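Local coordinates for CAMP factor (Mobiluncus curtisii, PDB 6JLC), which probably acts as a secreted pore-forming toxin of the CAMP factor family, inserting into host membranes and contributing to lysis of red blood cells, at residues A[10-13]-A[14-17]; A[70-73]-A[74-77]; A[142-145]-A[146-150]; A[201-204]-A[205-209]. One frame throughout, in Å; residues are numbered along the deposited sequence.

Contact 1. Residues A[10-13]-A[14-17]; sequences EAQS and AIDD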
ATOM      1  N   GLU A  10       2.236  -0.795 -28.634  1.00 31.03           N
ATOM      2  CA  GLU A  10       2.072   0.261 -27.636  1.00 33.34           C
ATOM      3  C   GLU A  10       0.890  -0.024 -26.716  1.00 31.03           C
ATOM      4  O   GLU A  10       0.981   0.189 -25.500  1.00 28.60           O
ATOM      5  CB  GLU A  10       1.897   1.610 -28.335  1.00 31.41           C
ATOM      6  CG  GLU A  10       3.122   2.056 -29.144  1.00 39.70           C
ATOM      7  CD  GLU A  10       2.850   3.275 -30.027  1.00 46.07           C
ATOM      8  OE1 GLU A  10       1.664   3.592 -30.297  1.00 40.27           O
ATOM      9  OE2 GLU A  10       3.836   3.918 -30.453  1.00 54.77           O
ATOM     10  N   ALA A  11      -0.225  -0.517 -27.275  1.00 29.48           N
ATOM     11  CA  ALA A  11      -1.383  -0.864 -26.450  1.00 28.19           C
ATOM     12  C   ALA A  11      -1.050  -1.984 -25.472  1.00 28.74           C
ATOM     13  O   ALA A  11      -1.480  -1.947 -24.314  1.00 23.06           O
ATOM     14  CB  ALA A  11      -2.567  -1.272 -27.329  1.00 26.33           C
ATOM     15  N   GLN A  12      -0.279  -2.994 -25.912  1.00 23.82           N
ATOM     16  CA  GLN A  12       0.077  -4.070 -24.992  1.00 26.52           C
ATOM     17  C   GLN A  12       0.999  -3.573 -23.884  1.00 24.50           C
ATOM     18  O   GLN A  12       0.875  -4.009 -22.735  1.00 25.53           O
ATOM     19  CB  GLN A  12       0.736  -5.235 -25.731  1.00 25.47           C
ATOM     20  CG  GLN A  12       1.025  -6.410 -24.808  1.00 25.98           C
ATOM     21  CD  GLN A  12      -0.244  -7.011 -24.232  1.00 31.04           C
ATOM     22  OE1 GLN A  12      -1.187  -7.298 -24.966  1.00 27.98           O
ATOM     23  NE2 GLN A  12      -0.279  -7.190 -22.917  1.00 29.34           N
ATOM     24  N   SER A  13       1.940  -2.671 -24.207  1.00 26.42           N
ATOM     25  CA  SER A  13       2.810  -2.121 -23.168  1.00 27.54           C
ATOM     26  C   SER A  13       1.993  -1.395 -22.115  1.00 27.60           C
ATOM     27  O   SER A  13       2.264  -1.512 -20.916  1.00 26.67           O
ATOM     28  CB  SER A  13       3.846  -1.154 -23.757  1.00 28.49           C
ATOM     29  OG  SER A  13       4.587  -1.754 -24.793  1.00 41.07           O
ATOM     30  N   ALA A  14       0.996  -0.623 -22.559  1.00 28.43           N
ATOM     31  CA  ALA A  14       0.121   0.080 -21.632  1.00 26.91           C
ATOM     32  C   ALA A  14      -0.607  -0.905 -20.728  1.00 25.14           C
ATOM     33  O   ALA A  14      -0.676  -0.713 -19.508  1.00 26.61           O
ATOM     34  CB  ALA A  14      -0.873   0.946 -22.411  1.00 22.92           C
ATOM     35  N   ILE A  15      -1.158  -1.974 -21.315  1.00 25.88           N
ATOM     36  CA  ILE A  15      -1.801  -3.021 -20.519  1.00 25.14           C
ATOM     37  C   ILE A  15      -0.851  -3.533 -19.448  1.00 26.99           C
ATOM     38  O   ILE A  15      -1.203  -3.635 -18.265  1.00 26.36           O
ATOM     39  CB  ILE A  15      -2.278  -4.175 -21.428  1.00 24.28           C
ATOM     40  CG1 ILE A  15      -3.436  -3.703 -22.305  1.00 22.98           C
ATOM     41  CG2 ILE A  15      -2.688  -5.389 -20.578  1.00 22.62           C
ATOM     42  CD1 ILE A  15      -3.877  -4.722 -23.336  1.00 29.19           C
ATOM     43  N   ASP A  16       0.368  -3.903 -19.859  1.00 22.69           N
ATOM     44  CA  ASP A  16       1.326  -4.449 -18.904  1.00 28.76           C
ATOM     45  C   ASP A  16       1.614  -3.453 -17.786  1.00 28.59           C
ATOM     46  O   ASP A  16       1.727  -3.844 -16.615  1.00 25.84           O
ATOM     47  CB  ASP A  16       2.635  -4.829 -19.604  1.00 31.85           C
ATOM     48  CG  ASP A  16       2.464  -5.938 -20.640  1.00 34.45           C
ATOM     49  OD1 ASP A  16       1.415  -6.619 -20.640  1.00 32.09           O
ATOM     50  OD2 ASP A  16       3.386  -6.117 -21.465  1.00 32.05           O
ATOM     51  N   ASP A  17       1.770  -2.168 -18.135  1.00 27.95           N
ATOM     52  CA  ASP A  17       2.066  -1.150 -17.124  1.00 30.21           C
ATOM     53  C   ASP A  17       0.906  -0.985 -16.160  1.00 26.64           C
ATOM     54  O   ASP A  17       1.112  -0.806 -14.950  1.00 26.17           O
ATOM     55  CB  ASP A  17       2.376   0.200 -17.778  1.00 26.06           C
ATOM     56  CG  ASP A  17       3.652   0.173 -18.603  1.00 36.31           C
ATOM     57  OD1 ASP A  17       4.455  -0.771 -18.428  1.00 34.76           O
ATOM     58  OD2 ASP A  17       3.835   1.094 -19.425  1.00 38.10           O
TER

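Contact 2. Residues A[70-73]-A[74-77]; sequences LIMA and RTHL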
ATOM      1  N   LEU A  70      -6.582  10.249 -24.836  1.00 35.10           N
ATOM      2  CA  LEU A  70      -7.326  10.061 -23.597  1.00 32.37           C
ATOM      3  C   LEU A  70      -6.994   8.720 -22.951  1.00 33.79           C
ATOM      4  O   LEU A  70      -6.776   8.643 -21.737  1.00 27.75           O
ATOM      5  CB  LEU A  70      -8.822  10.170 -23.887  1.00 32.31           C
ATOM      6  CG  LEU A  70      -9.787  10.470 -22.754  1.00 35.53           C
ATOM      7  CD1 LEU A  70      -9.398  11.752 -22.015  1.00 33.06           C
ATOM      8  CD2 LEU A  70     -11.180  10.595 -23.348  1.00 40.84           C
ATOM      9  N   ILE A  71      -6.961   7.643 -23.746  1.00 29.19           N
ATOM     10  CA  ILE A  71      -6.657   6.328 -23.182  1.00 24.87           C
ATOM     11  C   ILE A  71      -5.261   6.324 -22.567  1.00 23.66           C
ATOM     12  O   ILE A  71      -5.034   5.723 -21.507  1.00 27.23           O
ATOM     13  CB  ILE A  71      -6.818   5.229 -24.256  1.00 31.29           C
ATOM     14  CG1 ILE A  71      -8.296   5.048 -24.645  1.00 39.17           C
ATOM     15  CG2 ILE A  71      -6.290   3.896 -23.759  1.00 32.59           C
ATOM     16  CD1 ILE A  71      -9.137   4.237 -23.631  1.00 38.82           C
ATOM     17  N   MET A  72      -4.305   6.997 -23.210  1.00 26.17           N
ATOM     18  CA  MET A  72      -2.942   7.002 -22.689  1.00 27.63           C
ATOM     19  C   MET A  72      -2.813   7.920 -21.476  1.00 26.62           C
ATOM     20  O   MET A  72      -2.014   7.644 -20.575  1.00 24.43           O
ATOM     21  CB  MET A  72      -1.950   7.412 -23.784  1.00 28.16           C
ATOM     22  CG  MET A  72      -1.688   6.342 -24.827  1.00 34.62           C
ATOM     23  SD  MET A  72      -1.327   4.719 -24.101  1.00 35.66           S
ATOM     24  CE  MET A  72       0.123   5.079 -23.115  1.00 32.23           C
ATOM     25  N   ALA A  73      -3.569   9.023 -21.441  1.00 28.51           N
ATOM     26  CA  ALA A  73      -3.581   9.854 -20.239  1.00 25.95           C
ATOM     27  C   ALA A  73      -4.153   9.082 -19.049  1.00 24.22           C
ATOM     28  O   ALA A  73      -3.615   9.159 -17.936  1.00 25.24           O
ATOM     29  CB  ALA A  73      -4.369  11.149 -20.494  1.00 23.30           C
ATOM     30  N   ARG A  74      -5.233   8.314 -19.261  1.00 26.43           N
ATOM     31  CA  ARG A  74      -5.749   7.476 -18.176  1.00 25.25           C
ATOM     32  C   ARG A  74      -4.717   6.435 -17.755  1.00 26.23           C
ATOM     33  O   ARG A  74      -4.554   6.152 -16.560  1.00 24.66           O
ATOM     34  CB  ARG A  74      -7.059   6.787 -18.580  1.00 23.91           C
ATOM     35  CG  ARG A  74      -8.270   7.722 -18.738  1.00 26.55           C
ATOM     36  CD  ARG A  74      -9.616   6.954 -18.810  1.00 30.38           C
ATOM     37  NE  ARG A  74     -10.708   7.708 -19.475  1.00 31.68           N
ATOM     38  CZ  ARG A  74     -11.630   8.434 -18.851  1.00 35.50           C
ATOM     39  NH1 ARG A  74     -11.614   8.560 -17.535  1.00 38.42           N
ATOM     40  NH2 ARG A  74     -12.572   9.057 -19.546  1.00 47.14           N
ATOM     41  N   THR A  75      -4.014   5.851 -18.735  1.00 23.17           N
ATOM     42  CA  THR A  75      -2.972   4.869 -18.443  1.00 22.52           C
ATOM     43  C   THR A  75      -1.874   5.488 -17.590  1.00 24.99           C
ATOM     44  O   THR A  75      -1.486   4.932 -16.557  1.00 24.35           O
ATOM     45  CB  THR A  75      -2.392   4.316 -19.752  1.00 25.91           C
ATOM     46  OG1 THR A  75      -3.407   3.582 -20.454  1.00 25.55           O
ATOM     47  CG2 THR A  75      -1.210   3.405 -19.482  1.00 27.17           C
ATOM     48  N   HIS A  76      -1.357   6.646 -18.014  1.00 24.00           N
ATOM     49  CA  HIS A  76      -0.315   7.311 -17.238  1.00 26.56           C
ATOM     50  C   HIS A  76      -0.789   7.644 -15.830  1.00 22.33           C
ATOM     51  O   HIS A  76      -0.006   7.561 -14.878  1.00 23.15           O
ATOM     52  CB  HIS A  76       0.165   8.572 -17.953  1.00 26.08           C
ATOM     53  CG  HIS A  76       0.786   8.283 -19.281  1.00 32.79           C
ATOM     54  ND1 HIS A  76       0.576   9.070 -20.397  1.00 36.94           N
ATOM     55  CD2 HIS A  76       1.571   7.259 -19.689  1.00 32.30           C
ATOM     56  CE1 HIS A  76       1.234   8.559 -21.421  1.00 38.82           C
ATOM     57  NE2 HIS A  76       1.840   7.453 -21.021  1.00 37.20           N
ATOM     58  N   LEU A  77      -2.063   8.017 -15.670  1.00 23.34           N
ATOM     59  CA  LEU A  77      -2.537   8.380 -14.334  1.00 19.61           C
ATOM     60  C   LEU A  77      -2.639   7.155 -13.419  1.00 24.51           C
ATOM     61  O   LEU A  77      -2.266   7.219 -12.240  1.00 23.73           O
ATOM     62  CB  LEU A  77      -3.876   9.116 -14.425  1.00 22.35           C
ATOM     63  CG  LEU A  77      -4.499   9.605 -13.101  1.00 24.24           C
ATOM     64  CD1 LEU A  77      -3.527  10.443 -12.265  1.00 22.70           C
ATOM     65  CD2 LEU A  77      -5.749  10.437 -13.415  1.00 25.68           C
TER

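Contact 3. Residues A[142-145]-A[146-150]; sequences RDLK and STDTA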
ATOM      1  N   ARG A 142       6.818  17.292   9.010  1.00 31.61           N
ATOM      2  CA  ARG A 142       7.540  16.709  10.099  1.00 38.24           C
ATOM      3  C   ARG A 142       7.143  15.314  10.436  1.00 41.74           C
ATOM      4  O   ARG A 142       6.101  14.850  10.082  1.00 36.04           O
ATOM      5  CB  ARG A 142       7.486  17.560  11.330  1.00 44.52           C
ATOM      6  CG  ARG A 142       6.144  17.880  11.886  1.00 59.51           C
ATOM      7  CD  ARG A 142       6.087  19.365  12.228  1.00 72.92           C
ATOM      8  NE  ARG A 142       4.747  19.810  12.604  1.00 80.03           N
ATOM      9  CZ  ARG A 142       3.990  19.191  13.501  1.00 87.56           C
ATOM     10  NH1 ARG A 142       4.441  18.123  14.115  1.00 87.61           N
ATOM     11  NH2 ARG A 142       2.794  19.653  13.787  1.00 89.35           N
ATOM     12  N   ASP A 143       8.022  14.649  11.140  1.00 37.91           N
ATOM     13  CA  ASP A 143       7.719  13.297  11.572  1.00 36.78           C
ATOM     14  C   ASP A 143       6.908  13.315  12.865  1.00 27.15           C
ATOM     15  O   ASP A 143       6.937  14.279  13.637  1.00 31.30           O
ATOM     16  CB  ASP A 143       9.003  12.501  11.793  1.00 49.17           C
ATOM     17  CG  ASP A 143       9.897  12.496  10.578  1.00 64.67           C
ATOM     18  OD1 ASP A 143       9.355  12.365   9.459  1.00 63.54           O
ATOM     19  OD2 ASP A 143      11.134  12.619  10.740  1.00 68.58           O
ATOM     20  N   LEU A 144       6.190  12.221  13.095  1.00 26.42           N
ATOM     21  CA  LEU A 144       5.554  11.984  14.383  1.00 27.84           C
ATOM     22  C   LEU A 144       6.578  12.084  15.502  1.00 32.30           C
ATOM     23  O   LEU A 144       7.728  11.677  15.341  1.00 29.78           O
ATOM     24  CB  LEU A 144       4.922  10.588  14.409  1.00 26.99           C
ATOM     25  CG  LEU A 144       3.701  10.331  13.513  1.00 30.67           C
ATOM     26  CD1 LEU A 144       3.469   8.831  13.288  1.00 29.07           C
ATOM     27  CD2 LEU A 144       2.475  10.976  14.135  1.00 27.79           C
ATOM     28  N   LYS A 145       6.156  12.622  16.642  1.00 30.86           N
ATOM     29  CA  LYS A 145       6.924  12.420  17.863  1.00 33.07           C
ATOM     30  C   LYS A 145       6.621  11.032  18.406  1.00 28.51           C
ATOM     31  O   LYS A 145       5.534  10.484  18.191  1.00 27.32           O
ATOM     32  CB  LYS A 145       6.586  13.469  18.924  1.00 34.96           C
ATOM     33  CG  LYS A 145       6.891  14.906  18.545  1.00 41.56           C
ATOM     34  CD  LYS A 145       6.420  15.845  19.644  1.00 51.93           C
ATOM     35  CE  LYS A 145       6.730  17.290  19.320  1.00 62.95           C
ATOM     36  NZ  LYS A 145       6.348  17.612  17.919  1.00 66.48           N
ATOM     37  N   SER A 146       7.587  10.457  19.119  1.00 26.75           N
ATOM     38  CA  SER A 146       7.338   9.146  19.702  1.00 27.26           C
ATOM     39  C   SER A 146       6.177   9.175  20.693  1.00 29.54           C
ATOM     40  O   SER A 146       5.562   8.131  20.936  1.00 26.97           O
ATOM     41  CB  SER A 146       8.599   8.619  20.381  1.00 28.42           C
ATOM     42  OG  SER A 146       8.951   9.437  21.475  1.00 30.09           O
ATOM     43  N   THR A 147       5.837  10.355  21.235  1.00 27.90           N
ATOM     44  CA  THR A 147       4.711  10.496  22.158  1.00 28.67           C
ATOM     45  C   THR A 147       3.373  10.690  21.450  1.00 33.98           C
ATOM     46  O   THR A 147       2.334  10.662  22.121  1.00 31.10           O
ATOM     47  CB  THR A 147       4.948  11.679  23.102  1.00 29.94           C
ATOM     48  OG1 THR A 147       5.353  12.811  22.331  1.00 30.77           O
ATOM     49  CG2 THR A 147       6.041  11.357  24.097  1.00 31.59           C
ATOM     50  N   ASP A 148       3.366  10.917  20.136  1.00 30.89           N
ATOM     51  CA  ASP A 148       2.118  11.062  19.406  1.00 31.18           C
ATOM     52  C   ASP A 148       1.383   9.726  19.316  1.00 34.54           C
ATOM     53  O   ASP A 148       1.969   8.649  19.461  1.00 30.91           O
ATOM     54  CB  ASP A 148       2.357  11.586  17.990  1.00 26.74           C
ATOM     55  CG  ASP A 148       2.758  13.040  17.955  1.00 35.92           C
ATOM     56  OD1 ASP A 148       2.518  13.763  18.949  1.00 35.40           O
ATOM     57  OD2 ASP A 148       3.320  13.449  16.923  1.00 39.11           O
ATOM     58  N   THR A 149       0.080   9.806  19.074  1.00 35.02           N
ATOM     59  CA  THR A 149      -0.704   8.601  18.840  1.00 32.47           C
ATOM     60  C   THR A 149      -0.262   7.954  17.539  1.00 31.77           C
ATOM     61  O   THR A 149      -0.079   8.637  16.523  1.00 31.67           O
ATOM     62  CB  THR A 149      -2.197   8.931  18.784  1.00 39.31           C
ATOM     63  OG1 THR A 149      -2.568   9.580  20.000  1.00 37.08           O
ATOM     64  CG2 THR A 149      -3.033   7.653  18.634  1.00 35.49           C
ATOM     65  N   ALA A 150      -0.066   6.638  17.571  1.00 27.82           N
ATOM     66  CA  ALA A 150       0.349   5.940  16.366  1.00 26.88           C
ATOM     67  C   ALA A 150      -0.705   6.112  15.283  1.00 31.25           C
ATOM     68  O   ALA A 150      -1.909   5.999  15.546  1.00 32.90           O
ATOM     69  CB  ALA A 150       0.577   4.457  16.669  1.00 27.30           C
TER

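Contact 4. Residues A[201-204]-A[205-209]; sequences ATVA and ECDAA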
ATOM      1  N   ALA A 201      -2.595   3.848  21.606  1.00 45.45           N
ATOM      2  CA  ALA A 201      -1.184   3.492  21.676  1.00 43.61           C
ATOM      3  C   ALA A 201      -0.340   4.562  20.999  1.00 32.43           C
ATOM      4  O   ALA A 201      -0.695   5.068  19.931  1.00 32.69           O
ATOM      5  CB  ALA A 201      -0.939   2.137  21.013  1.00 41.37           C
ATOM      6  N   THR A 202       0.780   4.906  21.627  1.00 32.06           N
ATOM      7  CA  THR A 202       1.696   5.874  21.048  1.00 32.45           C
ATOM      8  C   THR A 202       2.615   5.203  20.037  1.00 29.60           C
ATOM      9  O   THR A 202       2.770   3.981  20.013  1.00 27.65           O
ATOM     10  CB  THR A 202       2.564   6.527  22.117  1.00 35.43           C
ATOM     11  OG1 THR A 202       3.333   5.510  22.773  1.00 36.65           O
ATOM     12  CG2 THR A 202       1.704   7.281  23.134  1.00 39.79           C
ATOM     13  N   VAL A 203       3.242   6.036  19.202  1.00 29.78           N
ATOM     14  CA  VAL A 203       4.299   5.552  18.316  1.00 28.13           C
ATOM     15  C   VAL A 203       5.316   4.743  19.107  1.00 28.78           C
ATOM     16  O   VAL A 203       5.678   3.623  18.730  1.00 25.58           O
ATOM     17  CB  VAL A 203       4.963   6.730  17.584  1.00 27.02           C
ATOM     18  CG1 VAL A 203       6.200   6.259  16.816  1.00 23.67           C
ATOM     19  CG2 VAL A 203       3.944   7.397  16.651  1.00 27.77           C
ATOM     20  N   ALA A 204       5.765   5.291  20.236  1.00 27.64           N
ATOM     21  CA  ALA A 204       6.779   4.616  21.040  1.00 30.27           C
ATOM     22  C   ALA A 204       6.293   3.261  21.537  1.00 26.98           C
ATOM     23  O   ALA A 204       7.075   2.304  21.610  1.00 27.16           O
ATOM     24  CB  ALA A 204       7.181   5.497  22.222  1.00 30.50           C
ATOM     25  N   GLU A 205       5.022   3.165  21.926  1.00 28.41           N
ATOM     26  CA  GLU A 205       4.511   1.876  22.383  1.00 30.43           C
ATOM     27  C   GLU A 205       4.520   0.852  21.252  1.00 30.52           C
ATOM     28  O   GLU A 205       4.782  -0.333  21.480  1.00 25.69           O
ATOM     29  CB  GLU A 205       3.095   2.017  22.953  1.00 36.05           C
ATOM     30  CG  GLU A 205       2.994   2.701  24.319  1.00 35.46           C
ATOM     31  CD  GLU A 205       1.547   2.912  24.743  1.00 47.78           C
ATOM     32  OE1 GLU A 205       0.869   3.790  24.167  1.00 50.99           O
ATOM     33  OE2 GLU A 205       1.073   2.186  25.644  1.00 56.40           O
ATOM     34  N   CYS A 206       4.230   1.291  20.024  1.00 26.45           N
ATOM     35  CA  CYS A 206       4.256   0.368  18.892  1.00 30.24           C
ATOM     36  C   CYS A 206       5.686  -0.060  18.571  1.00 23.92           C
ATOM     37  O   CYS A 206       5.953  -1.253  18.371  1.00 27.92           O
ATOM     38  CB  CYS A 206       3.590   1.020  17.672  1.00 27.52           C
ATOM     39  SG  CYS A 206       1.813   1.304  17.883  1.00 30.47           S
ATOM     40  N   ASP A 207       6.621   0.902  18.525  1.00 23.66           N
ATOM     41  CA  ASP A 207       8.028   0.572  18.284  1.00 25.03           C
ATOM     42  C   ASP A 207       8.569  -0.371  19.353  1.00 26.27           C
ATOM     43  O   ASP A 207       9.326  -1.299  19.049  1.00 25.32           O
ATOM     44  CB  ASP A 207       8.887   1.841  18.247  1.00 26.53           C
ATOM     45  CG  ASP A 207       8.625   2.707  17.021  1.00 34.54           C
ATOM     46  OD1 ASP A 207       8.115   2.188  16.004  1.00 35.46           O
ATOM     47  OD2 ASP A 207       8.942   3.911  17.086  1.00 30.93           O
ATOM     48  N   ALA A 208       8.216  -0.131  20.619  1.00 30.45           N
ATOM     49  CA  ALA A 208       8.675  -1.019  21.687  1.00 29.63           C
ATOM     50  C   ALA A 208       8.097  -2.421  21.533  1.00 29.52           C
ATOM     51  O   ALA A 208       8.792  -3.414  21.785  1.00 30.48           O
ATOM     52  CB  ALA A 208       8.299  -0.440  23.051  1.00 34.17           C
ATOM     53  N   ALA A 209       6.827  -2.524  21.143  1.00 26.81           N
ATOM     54  CA  ALA A 209       6.227  -3.839  20.936  1.00 27.40           C
ATOM     55  C   ALA A 209       6.936  -4.599  19.820  1.00 30.62           C
ATOM     56  O   ALA A 209       7.171  -5.810  19.934  1.00 29.97           O
ATOM     57  CB  ALA A 209       4.739  -3.697  20.625  1.00 26.64           C
TER

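Contact 1. Residues A[10-13]-A[14-17]
Q12 and D16 face each other one turn apart on the first turns of helix 8-31, an i to i+4 side-chain pair on an amphipathic alpha-helix. The backbone runs in regular alpha-helical bonding: A14 N gives to E10 O, I15 N to A11 O, D16 N to Q12 O at 2.9 Å and D17 N to S13 O. Added to this ladder is one side-chain bond, Q12 NE2 to D16 OD1 at 2.9 Å, with an N-H...O angle of 153°. Q12 can make it because its CG stands opposite the backbone N (chi1 -176°) and its chain then bends at chi2, swinging the amide along the helix toward the next turn. A neutral amide suits this place, since it can donate to an aspartate without needing a charge of its own. Two further polar ends are served locally: S13 OG bonds to S9 O one turn back, and E10 OE1 takes the N-H of T7 just before the helix. A11, A14 and I15 carry the apolar side, where A11 meets V58 while A14 and I15 rest on L55 of helix 41-59; small alanines probably allow close approach. The amide N-H points at its acceptor almost within the amide plane, yet D16 OD1 receives it from above the carboxylate, 37° out of that plane.

Contact 2. Residues A[70-73]-A[74-77]
T75 turns its hydroxyl back one helical turn onto I71, within the opening turns of helix 68-91, a member of the protein's helical bundle. Hydrogen bonding comes first. I71 O is gripped twice, by T75 N at 3.0 Å and by T75 OG1 at 2.9 Å, and the two donors come from opposite faces of the carbonyl plane. The hydroxyl gets there because OG1 stands beside the backbone N (chi1 -65°), which leaves CG2 to face outward from the turn. R74 N to L70 O, H76 N to M72 O and L77 N to A73 O complete the backbone pattern.

Van der Waals contacts with the H76 ring follow. The M72 chain, bent at chi2 and chi3, curls its methyl forward, so that CE lies 3.6 Å from H76 NE2. One face of the imidazole also lies over M72 O, which sits 2.9 Å from the ring plane, offset toward the rim. Threonine suits the buried, apolar side: its methyl meets A14 of helix 8-31, and the side chain also touches I18 there, while I71 packs on L51, S54 and L55 of helix 41-59.

The charged end of R74 is carried away from the turn to main-chain carbonyls. R74 extends its chain past L70, whose CD2 comes obliquely to the guanidinium, and NH1 bonds to V114 O at the end of helix 97-114 and to N116 O just past it. The chemistry implies that a threonine can enter an apolar helix interface at little polar cost, because its hydroxyl is satisfied by its own helix.

Contact 3. Residues A[142-145]-A[146-150]
D148 folds its carboxylate back to K145 N, across a type I beta turn from K145 to D148 that its own N-H closes on K145 O. At its base, CB touches both K145 O, at 3.4 Å, and L144 CD2, at 3.9 Å. The first torsion sets CG beside the backbone N of D148 (chi1 -72°), placing CG 3.7 Å from K145 N. Of the two oxygens, OD1 has K145 CB as its nearest atom across the turn, at 4.1 Å. OD2 does the binding: it accepts from K145 N at 3.0 Å, the donor standing 62° out of the carboxylate plane, and it also lies 3.8 Å from L144 CD2. Aspartate suits this corner because its short chain can reach a main-chain N-H three residues back. The ammonium of K145 and the guanidinium of R142 lie near OD2 without touching it, and probably make its negative charge easier to keep. The turn belongs to the surface linker between helix 121-139 and helix 152-173, and it lies against the start of helix 203-222, where L144 rests on V203 and S146 on A204.

Contact 4. Residues A[201-204]-A[205-209]
T202 and E205 exchange hydrogen bonds in both directions, side chain to main chain each way, at the point where helix 203-222 begins. T202 OG1 accepts from E205 N at 3.0 Å, and in return E205 OE1 accepts from T202 N at 2.8 Å. The second bond is nearly straight, 163° at the hydrogen, and meets the anti side of the carboxylate, 22° out of its plane. For the hydroxyl to face the first turn, OG1 lies between the backbone N and the carbonyl carbon of its own residue (chi1 60°). The glutamate, extended beyond CG, runs across the threonine at about a right angle, with CG 3.2 Å from OG1. Its other oxygen, OE2, forms a salt bridge with K198, so both ends of the carboxylate are used.

Threonine suits the first place because its short hydroxyl reaches an N-H of the first turn, which has no carbonyl of a preceding turn to bind. Glutamate suits the second, since it is long enough to return to the residue before the helix, and its negative charge is probably favourable beside the positive end of the helix dipole. Further on, the regular bonds take over, C206 N to T202 O, D207 N to V203 O and A208 N to A204 O. A201 and C206 look inward, SG 4.3 Å from A201 CB, toward K155 and V154 of helix 152-173. Reciprocal bonding of this kind, with T202 at the N-cap, is the classic capping box of an alpha-helix start.

The four contacts form two pairs on opposite sides of the chain's centre. Contacts 1 and 2 lie on neighbouring helices, 8-31 and 68-91, and touch through A14 CB and T75 CG2; both are partly buried and pack in part against helix 41-59, contact 2 also against helix 121-139. Contact 3 is a surface turn, whereas contact 4, partly buried, starts a helix, and the two meet through main-chain pairs such as A150 N with A201 O at 2.9 Å. About 42 Å separates the centres of contacts 1 and 3. Within helices, side-chain bonds supplement a complete ladder; at the turn and the helix start, they take up main-chain N-H groups instead.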